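Local coordinates for conserved protein (Mycobacterium tuberculosis, PDB 1RFE), which is of unknown function but probably binds coenzyme F420 and may act as an oxidoreductase on CH-CH groups, at residues Y80-I94 with G133-R147. Residues are numbered along the deposited sequence; the frame is centred on the assembly and turned at random.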
ATOM      1  N   TYR A  80       4.701  21.482   4.514  1.00 28.80           N
ATOM      2  CA  TYR A  80       5.958  21.125   3.899  1.00 28.86           C
ATOM      3  C   TYR A  80       6.858  20.453   4.906  1.00 27.60           C
ATOM      4  O   TYR A  80       7.547  19.494   4.575  1.00 28.57           O
ATOM      5  CB  TYR A  80       6.658  22.326   3.246  1.00 29.24           C
ATOM      6  CG  TYR A  80       8.002  21.948   2.675  1.00 31.20           C
ATOM      7  CD1 TYR A  80       8.110  21.338   1.414  1.00 35.30           C
ATOM      8  CD2 TYR A  80       9.154  22.161   3.398  1.00 33.10           C
ATOM      9  CE1 TYR A  80       9.358  20.971   0.884  1.00 36.05           C
ATOM     10  CE2 TYR A  80      10.415  21.803   2.887  1.00 36.52           C
ATOM     11  CZ  TYR A  80      10.510  21.210   1.632  1.00 37.00           C
ATOM     12  OH  TYR A  80      11.757  20.845   1.162  1.00 37.85           O
ATOM     13  N   ASP A  81       6.847  20.921   6.148  1.00 27.63           N
ATOM     14  CA  ASP A  81       7.798  20.422   7.127  1.00 26.96           C
ATOM     15  C   ASP A  81       7.413  19.033   7.646  1.00 26.65           C
ATOM     16  O   ASP A  81       8.234  18.386   8.234  1.00 27.72           O
ATOM     17  CB  ASP A  81       8.001  21.394   8.308  1.00 26.75           C
ATOM     18  CG  ASP A  81       6.777  21.517   9.209  1.00 29.36           C
ATOM     19  OD1 ASP A  81       5.708  22.040   8.786  1.00 32.30           O
ATOM     20  OD2 ASP A  81       6.798  21.146  10.391  1.00 33.27           O
ATOM     21  N   THR A  82       6.166  18.616   7.469  1.00 27.21           N
ATOM     22  CA  THR A  82       5.693  17.294   7.920  1.00 26.27           C
ATOM     23  C   THR A  82       5.431  16.268   6.798  1.00 26.43           C
ATOM     24  O   THR A  82       4.938  15.139   7.095  1.00 24.71           O
ATOM     25  CB  THR A  82       4.392  17.419   8.768  1.00 27.13           C
ATOM     26  OG1 THR A  82       3.375  18.154   8.061  1.00 27.23           O
ATOM     27  CG2 THR A  82       4.623  18.201  10.084  1.00 26.87           C
ATOM     28  N   LEU A  83       5.748  16.600   5.537  1.00 26.39           N
ATOM     29  CA  LEU A  83       5.508  15.637   4.455  1.00 27.22           C
ATOM     30  C   LEU A  83       6.331  14.403   4.739  1.00 26.75           C
ATOM     31  O   LEU A  83       7.503  14.502   5.068  1.00 26.71           O
ATOM     32  CB  LEU A  83       5.876  16.136   3.040  1.00 27.60           C
ATOM     33  CG  LEU A  83       5.377  17.500   2.623  1.00 30.35           C
ATOM     34  CD1 LEU A  83       6.037  17.975   1.302  1.00 32.37           C
ATOM     35  CD2 LEU A  83       3.831  17.555   2.562  1.00 30.79           C
ATOM     36  N   ARG A  84       5.681  13.250   4.669  1.00 26.57           N
ATOM     37  CA  ARG A  84       6.373  11.997   4.738  1.00 26.18           C
ATOM     38  C   ARG A  84       5.690  10.928   3.884  1.00 26.11           C
ATOM     39  O   ARG A  84       4.476  11.002   3.580  1.00 25.44           O
ATOM     40  CB  ARG A  84       6.557  11.522   6.143  1.00 27.15           C
ATOM     41  CG  ARG A  84       5.423  11.618   7.083  1.00 31.02           C
ATOM     42  CD  ARG A  84       5.561  10.553   8.224  1.00 35.48           C
ATOM     43  NE  ARG A  84       4.299  10.293   8.881  1.00 40.50           N
ATOM     44  CZ  ARG A  84       4.150   9.843  10.112  1.00 45.72           C
ATOM     45  NH1 ARG A  84       5.202   9.609  10.913  1.00 47.44           N
ATOM     46  NH2 ARG A  84       2.912   9.637  10.556  1.00 47.62           N
ATOM     47  N   GLY A  85       6.499   9.965   3.468  1.00 23.54           N
ATOM     48  CA  GLY A  85       6.016   8.971   2.573  1.00 23.67           C
ATOM     49  C   GLY A  85       7.027   7.927   2.165  1.00 22.82           C
ATOM     50  O   GLY A  85       8.205   7.992   2.501  1.00 20.89           O
ATOM     51  N   VAL A  86       6.517   6.956   1.415  1.00 21.01           N
ATOM     52  CA  VAL A  86       7.322   5.891   0.903  1.00 20.55           C
ATOM     53  C   VAL A  86       6.703   5.436  -0.432  1.00 20.67           C
ATOM     54  O   VAL A  86       5.488   5.306  -0.570  1.00 20.85           O
ATOM     55  CB  VAL A  86       7.490   4.751   1.905  1.00 20.39           C
ATOM     56  CG1 VAL A  86       6.140   4.111   2.243  1.00 20.77           C
ATOM     57  CG2 VAL A  86       8.422   3.751   1.402  1.00 19.23           C
ATOM     58  N   SER A  87       7.572   5.225  -1.399  1.00 19.48           N
ATOM     59  CA  SER A  87       7.181   4.935  -2.767  1.00 21.76           C
ATOM     60  C   SER A  87       7.914   3.655  -3.175  1.00 21.97           C
ATOM     61  O   SER A  87       9.159   3.592  -3.083  1.00 22.81           O
ATOM     62  CB  SER A  87       7.615   6.103  -3.665  1.00 21.48           C
ATOM     63  OG  SER A  87       7.146   5.920  -4.984  1.00 29.48           O
ATOM     64  N   PHE A  88       7.150   2.652  -3.595  1.00 21.20           N
ATOM     65  CA  PHE A  88       7.640   1.318  -3.943  1.00 21.70           C
ATOM     66  C   PHE A  88       7.438   1.103  -5.433  1.00 22.04           C
ATOM     67  O   PHE A  88       6.386   1.447  -5.989  1.00 20.66           O
ATOM     68  CB  PHE A  88       6.819   0.222  -3.233  1.00 22.12           C
ATOM     69  CG  PHE A  88       6.859   0.302  -1.716  1.00 24.13           C
ATOM     70  CD1 PHE A  88       8.026   0.069  -1.043  1.00 26.33           C
ATOM     71  CD2 PHE A  88       5.735   0.648  -0.986  1.00 27.70           C
ATOM     72  CE1 PHE A  88       8.060   0.112   0.332  1.00 27.33           C
ATOM     73  CE2 PHE A  88       5.768   0.703   0.413  1.00 26.36           C
ATOM     74  CZ  PHE A  88       6.896   0.427   1.055  1.00 27.74           C
ATOM     75  N   GLU A  89       8.453   0.550  -6.086  1.00 20.63           N
ATOM     76  CA  GLU A  89       8.302   0.063  -7.425  1.00 21.46           C
ATOM     77  C   GLU A  89       8.727  -1.400  -7.342  1.00 21.26           C
ATOM     78  O   GLU A  89       9.641  -1.737  -6.617  1.00 19.95           O
ATOM     79  CB  GLU A  89       9.147   0.878  -8.419  1.00 22.05           C
ATOM     80  CG  GLU A  89       8.673   2.319  -8.515  1.00 22.89           C
ATOM     81  CD  GLU A  89       9.481   3.199  -9.426  1.00 29.90           C
ATOM     82  OE1 GLU A  89      10.456   2.672 -10.023  1.00 32.93           O
ATOM     83  OE2 GLU A  89       9.099   4.428  -9.583  1.00 33.10           O
ATOM     84  N   GLY A  90       8.025  -2.257  -8.051  1.00 20.50           N
ATOM     85  CA  GLY A  90       8.347  -3.681  -8.023  1.00 21.44           C
ATOM     86  C   GLY A  90       7.504  -4.519  -8.913  1.00 21.12           C
ATOM     87  O   GLY A  90       7.141  -4.110 -10.035  1.00 19.86           O
ATOM     88  N   VAL A  91       7.195  -5.705  -8.381  1.00 22.92           N
ATOM     89  CA  VAL A  91       6.380  -6.692  -9.060  1.00 23.48           C
ATOM     90  C   VAL A  91       5.330  -7.203  -8.069  1.00 23.61           C
ATOM     91  O   VAL A  91       5.552  -7.240  -6.854  1.00 23.14           O
ATOM     92  CB  VAL A  91       7.230  -7.862  -9.625  1.00 23.88           C
ATOM     93  CG1 VAL A  91       8.252  -7.363 -10.622  1.00 26.58           C
ATOM     94  CG2 VAL A  91       7.925  -8.632  -8.512  1.00 24.04           C
ATOM     95  N   ALA A  92       4.165  -7.516  -8.601  1.00 22.98           N
ATOM     96  CA  ALA A  92       3.101  -8.158  -7.864  1.00 23.70           C
ATOM     97  C   ALA A  92       3.035  -9.638  -8.252  1.00 24.64           C
ATOM     98  O   ALA A  92       3.228  -9.947  -9.406  1.00 23.85           O
ATOM     99  CB  ALA A  92       1.812  -7.557  -8.242  1.00 24.00           C
ATOM    100  N   GLU A  93       2.772 -10.522  -7.271  1.00 24.46           N
ATOM    101  CA  GLU A  93       2.261 -11.867  -7.527  1.00 24.85           C
ATOM    102  C   GLU A  93       0.763 -11.964  -7.182  1.00 24.84           C
ATOM    103  O   GLU A  93       0.317 -11.516  -6.142  1.00 24.61           O
ATOM    104  CB  GLU A  93       3.009 -12.869  -6.683  1.00 26.76           C
ATOM    105  CG  GLU A  93       2.605 -14.324  -6.904  1.00 27.30           C
ATOM    106  CD  GLU A  93       3.171 -15.253  -5.823  1.00 30.54           C
ATOM    107  OE1 GLU A  93       3.876 -14.740  -4.916  1.00 30.77           O
ATOM    108  OE2 GLU A  93       2.882 -16.485  -5.876  1.00 32.41           O
ATOM    109  N   ILE A  94       0.018 -12.592  -8.086  1.00 24.14           N
ATOM    110  CA  ILE A  94      -1.358 -12.974  -7.906  1.00 24.13           C
ATOM    111  C   ILE A  94      -1.431 -14.374  -7.301  1.00 23.80           C
ATOM    112  O   ILE A  94      -0.851 -15.323  -7.797  1.00 22.06           O
ATOM    113  CB  ILE A  94      -2.100 -12.837  -9.248  1.00 24.56           C
ATOM    114  CG1 ILE A  94      -1.968 -11.392  -9.721  1.00 26.04           C
ATOM    115  CG2 ILE A  94      -3.546 -13.263  -9.155  1.00 25.44           C
ATOM    116  CD1 ILE A  94      -2.830 -11.022 -10.888  1.00 30.37           C
ATOM    117  N   GLY A 133      -5.460 -12.543  -3.937  1.00 24.23           N
ATOM    118  CA  GLY A 133      -4.501 -11.758  -3.195  1.00 23.46           C
ATOM    119  C   GLY A 133      -3.475 -11.182  -4.166  1.00 23.80           C
ATOM    120  O   GLY A 133      -3.159 -11.829  -5.164  1.00 23.63           O
ATOM    121  N   VAL A 134      -2.966  -9.974  -3.874  1.00 22.58           N
ATOM    122  CA  VAL A 134      -1.928  -9.366  -4.669  1.00 22.71           C
ATOM    123  C   VAL A 134      -0.789  -8.993  -3.749  1.00 22.03           C
ATOM    124  O   VAL A 134      -0.882  -8.045  -2.968  1.00 22.16           O
ATOM    125  CB  VAL A 134      -2.451  -8.117  -5.447  1.00 22.75           C
ATOM    126  CG1 VAL A 134      -1.285  -7.390  -6.155  1.00 24.80           C
ATOM    127  CG2 VAL A 134      -3.493  -8.528  -6.478  1.00 23.51           C
ATOM    128  N   ARG A 135       0.275  -9.756  -3.808  1.00 21.43           N
ATOM    129  CA  ARG A 135       1.425  -9.492  -3.004  1.00 22.82           C
ATOM    130  C   ARG A 135       2.357  -8.517  -3.723  1.00 22.61           C
ATOM    131  O   ARG A 135       2.801  -8.786  -4.804  1.00 22.28           O
ATOM    132  CB  ARG A 135       2.123 -10.816  -2.702  1.00 23.39           C
ATOM    133  CG  ARG A 135       3.446 -10.789  -1.951  1.00 27.33           C
ATOM    134  CD  ARG A 135       4.032 -12.236  -1.910  1.00 35.02           C
ATOM    135  NE  ARG A 135       5.456 -12.374  -1.698  1.00 40.72           N
ATOM    136  CZ  ARG A 135       6.386 -12.720  -2.625  1.00 44.70           C
ATOM    137  NH1 ARG A 135       6.113 -13.000  -3.915  1.00 43.73           N
ATOM    138  NH2 ARG A 135       7.645 -12.811  -2.223  1.00 45.86           N
ATOM    139  N   ILE A 136       2.650  -7.398  -3.073  1.00 22.19           N
ATOM    140  CA  ILE A 136       3.571  -6.388  -3.588  1.00 22.61           C
ATOM    141  C   ILE A 136       4.993  -6.670  -3.109  1.00 22.55           C
ATOM    142  O   ILE A 136       5.314  -6.681  -1.897  1.00 22.75           O
ATOM    143  CB  ILE A 136       3.085  -4.997  -3.223  1.00 22.37           C
ATOM    144  CG1 ILE A 136       1.690  -4.847  -3.861  1.00 24.58           C
ATOM    145  CG2 ILE A 136       4.113  -3.915  -3.696  1.00 24.99           C
ATOM    146  CD1 ILE A 136       1.006  -3.555  -3.668  1.00 29.00           C
ATOM    147  N   VAL A 137       5.853  -6.923  -4.079  1.00 21.65           N
ATOM    148  CA  VAL A 137       7.264  -7.128  -3.789  1.00 22.85           C
ATOM    149  C   VAL A 137       8.079  -5.966  -4.325  1.00 23.14           C
ATOM    150  O   VAL A 137       8.123  -5.743  -5.526  1.00 22.36           O
ATOM    151  CB  VAL A 137       7.775  -8.395  -4.429  1.00 22.89           C
ATOM    152  CG1 VAL A 137       9.252  -8.607  -3.990  1.00 24.56           C
ATOM    153  CG2 VAL A 137       6.916  -9.548  -4.020  1.00 26.13           C
ATOM    154  N   ALA A 138       8.707  -5.219  -3.432  1.00 22.55           N
ATOM    155  CA  ALA A 138       9.395  -4.028  -3.826  1.00 23.81           C
ATOM    156  C   ALA A 138      10.824  -4.406  -4.292  1.00 24.91           C
ATOM    157  O   ALA A 138      11.485  -5.245  -3.689  1.00 25.17           O
ATOM    158  CB  ALA A 138       9.459  -3.094  -2.663  1.00 24.59           C
ATOM    159  N   ARG A 139      11.279  -3.770  -5.358  1.00 25.44           N
ATOM    160  CA  ARG A 139      12.675  -3.839  -5.762  1.00 26.14           C
ATOM    161  C   ARG A 139      13.373  -2.510  -5.592  1.00 26.35           C
ATOM    162  O   ARG A 139      14.567  -2.480  -5.528  1.00 24.97           O
ATOM    163  CB  ARG A 139      12.810  -4.228  -7.209  1.00 27.48           C
ATOM    164  CG  ARG A 139      11.776  -5.197  -7.657  1.00 29.95           C
ATOM    165  CD  ARG A 139      12.261  -6.456  -8.163  1.00 35.49           C
ATOM    166  NE  ARG A 139      12.120  -7.412  -7.038  0.65 36.40           N
ATOM    167  CZ  ARG A 139      11.974  -8.717  -7.246  0.65 35.77           C
ATOM    168  NH1 ARG A 139      11.957  -9.171  -8.488  0.65 34.74           N
ATOM    169  NH2 ARG A 139      11.854  -9.570  -6.243  0.65 37.86           N
ATOM    170  N   ARG A 140      12.605  -1.423  -5.601  1.00 25.95           N
ATOM    171  CA  ARG A 140      13.114  -0.078  -5.416  1.00 27.07           C
ATOM    172  C   ARG A 140      12.174   0.646  -4.470  1.00 26.27           C
ATOM    173  O   ARG A 140      10.938   0.625  -4.609  1.00 24.75           O
ATOM    174  CB  ARG A 140      13.222   0.653  -6.721  1.00 27.01           C
ATOM    175  CG  ARG A 140      13.725   2.092  -6.603  1.00 33.69           C
ATOM    176  CD  ARG A 140      14.195   2.749  -7.955  1.00 40.16           C
ATOM    177  NE  ARG A 140      14.411   4.215  -7.876  1.00 46.17           N
ATOM    178  CZ  ARG A 140      13.440   5.143  -7.745  1.00 50.03           C
ATOM    179  NH1 ARG A 140      12.157   4.801  -7.629  1.00 52.28           N
ATOM    180  NH2 ARG A 140      13.753   6.439  -7.732  1.00 53.20           N
ATOM    181  N   THR A 141      12.794   1.272  -3.487  1.00 25.83           N
ATOM    182  CA  THR A 141      12.121   1.945  -2.433  1.00 25.61           C
ATOM    183  C   THR A 141      12.766   3.299  -2.292  1.00 26.31           C
ATOM    184  O   THR A 141      13.975   3.406  -2.227  1.00 26.67           O
ATOM    185  CB  THR A 141      12.314   1.190  -1.154  1.00 26.20           C
ATOM    186  OG1 THR A 141      11.658  -0.076  -1.254  1.00 26.65           O
ATOM    187  CG2 THR A 141      11.616   1.906   0.025  1.00 22.99           C
ATOM    188  N   ARG A 142      11.928   4.317  -2.232  1.00 25.38           N
ATOM    189  CA  ARG A 142      12.330   5.652  -1.914  1.00 25.82           C
ATOM    190  C   ARG A 142      11.437   6.132  -0.780  1.00 24.66           C
ATOM    191  O   ARG A 142      10.231   5.872  -0.768  1.00 22.07           O
ATOM    192  CB  ARG A 142      12.192   6.569  -3.128  1.00 25.87           C
ATOM    193  CG  ARG A 142      13.280   6.381  -4.186  1.00 30.48           C
ATOM    194  CD  ARG A 142      14.704   6.665  -3.666  1.00 35.60           C
ATOM    195  NE  ARG A 142      15.733   6.431  -4.673  1.00 39.00           N
ATOM    196  CZ  ARG A 142      16.347   5.266  -4.885  1.00 43.23           C
ATOM    197  NH1 ARG A 142      16.051   4.196  -4.152  1.00 42.77           N
ATOM    198  NH2 ARG A 142      17.271   5.171  -5.853  1.00 46.74           N
ATOM    199  N   SER A 143      12.036   6.797   0.203  1.00 23.74           N
ATOM    200  CA  SER A 143      11.236   7.342   1.316  1.00 23.51           C
ATOM    201  C   SER A 143      11.615   8.765   1.675  1.00 23.68           C
ATOM    202  O   SER A 143      12.683   9.295   1.277  1.00 21.25           O
ATOM    203  CB  SER A 143      11.386   6.458   2.554  1.00 24.43           C
ATOM    204  OG  SER A 143      12.738   6.365   3.005  1.00 23.51           O
ATOM    205  N   TRP A 144      10.740   9.394   2.463  1.00 23.94           N
ATOM    206  CA  TRP A 144      10.985  10.733   2.916  1.00 24.90           C
ATOM    207  C   TRP A 144      10.223  11.068   4.211  1.00 24.98           C
ATOM    208  O   TRP A 144       9.116  10.606   4.470  1.00 23.20           O
ATOM    209  CB  TRP A 144      10.689  11.739   1.827  1.00 25.28           C
ATOM    210  CG  TRP A 144       9.240  11.794   1.396  1.00 27.19           C
ATOM    211  CD1 TRP A 144       8.312  12.680   1.804  1.00 27.92           C
ATOM    212  CD2 TRP A 144       8.592  10.947   0.425  1.00 26.76           C
ATOM    213  NE1 TRP A 144       7.103  12.423   1.190  1.00 27.43           N
ATOM    214  CE2 TRP A 144       7.254  11.354   0.342  1.00 27.99           C
ATOM    215  CE3 TRP A 144       9.002   9.847  -0.337  1.00 29.32           C
ATOM    216  CZ2 TRP A 144       6.319  10.731  -0.527  1.00 29.24           C
ATOM    217  CZ3 TRP A 144       8.078   9.221  -1.177  1.00 28.54           C
ATOM    218  CH2 TRP A 144       6.755   9.665  -1.256  1.00 29.80           C
ATOM    219  N   ASP A 145      10.867  11.870   5.029  1.00 26.18           N
ATOM    220  CA  ASP A 145      10.234  12.428   6.235  1.00 27.14           C
ATOM    221  C   ASP A 145      10.818  13.797   6.463  1.00 28.12           C
ATOM    222  O   ASP A 145      11.956  13.934   6.926  1.00 28.08           O
ATOM    223  CB  ASP A 145      10.453  11.546   7.455  1.00 27.86           C
ATOM    224  CG  ASP A 145       9.625  12.007   8.655  1.00 29.73           C
ATOM    225  OD1 ASP A 145       8.990  13.081   8.567  1.00 30.22           O
ATOM    226  OD2 ASP A 145       9.513  11.350   9.696  1.00 32.47           O
ATOM    227  N   HIS A 146      10.021  14.811   6.147  1.00 29.14           N
ATOM    228  CA  HIS A 146      10.507  16.174   6.174  1.00 29.91           C
ATOM    229  C   HIS A 146      10.732  16.677   7.593  1.00 31.42           C
ATOM    230  O   HIS A 146      11.399  17.679   7.775  1.00 31.74           O
ATOM    231  CB  HIS A 146       9.598  17.093   5.374  1.00 29.47           C
ATOM    232  CG  HIS A 146       9.802  16.981   3.891  1.00 28.44           C
ATOM    233  ND1 HIS A 146       9.340  17.923   3.007  1.00 24.35           N
ATOM    234  CD2 HIS A 146      10.379  16.014   3.141  1.00 29.73           C
ATOM    235  CE1 HIS A 146       9.672  17.565   1.778  1.00 27.62           C
ATOM    236  NE2 HIS A 146      10.300  16.412   1.834  1.00 29.36           N
ATOM    237  N   ARG A 147      10.181  15.986   8.598  1.00 33.26           N
ATOM    238  CA  ARG A 147      10.545  16.275   9.999  1.00 34.56           C
ATOM    239  C   ARG A 147      12.047  16.176  10.292  1.00 34.78           C
ATOM    240  O   ARG A 147      12.561  16.793  11.241  1.00 33.77           O
ATOM    241  CB  ARG A 147       9.814  15.353  10.967  1.00 34.90           C
ATOM    242  CG  ARG A 147       8.567  15.956  11.551  1.00 39.48           C
ATOM    243  CD  ARG A 147       7.301  15.349  11.032  1.00 44.18           C
ATOM    244  NE  ARG A 147       7.076  14.066  11.666  1.00 45.99           N
ATOM    245  CZ  ARG A 147       5.925  13.419  11.694  1.00 49.87           C
ATOM    246  NH1 ARG A 147       4.838  13.910  11.081  1.00 49.35           N
ATOM    247  NH2 ARG A 147       5.874  12.241  12.341  1.00 51.40           N
TER
HETATM  248  O   HOH W   1      10.613   3.743  -5.497  1.00 26.94           O
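In the antiparallel strand pairing of this split-barrel fold of the FMN-binding clan, one face of the Trp-144 indole lies over Gly-85, whose CA sits 3.7 Å from the centroid of the six-membered ring and 19° off its normal, a CH-pi contact; Ser-87 CB meets the ring's edge. Chi1 of 64° puts Trp-144 CG between its own N and carbonyl carbon, folding the indole across the neighbouring strand. The His-146 ring takes Leu-83 CB over one face and Tyr-80 O at its edge, where ND1 donates (2.9 Å) close to the ring plane. That same edge meets the Tyr-80 face in a T-shaped pair, planes at 62°. Tyr-80 and His-146 lie just beyond the last strand pair, Arg-84 with Asp-145. Strand 84-94 runs against 133-138 and, past a corner at Arg-139, against 140-145, while strand 69-76 hydrogen-bonds to the other edge of 84-94. Phe-88 has Thr-141 OG1 at its ring edge, on the side facing helix 12-21. At the far end extended Arg-135 brings NH1 to Glu-93 OE1 (3.0 Å), a salt bridge with a weak, bent hydrogen bond; Arg-135 NE forms another, to Glu-49 OE1. The corner is a classic bulge: Glu-89 O accepts from both Arg-139 N (2.9 Å) and Arg-140 N (3.1 Å).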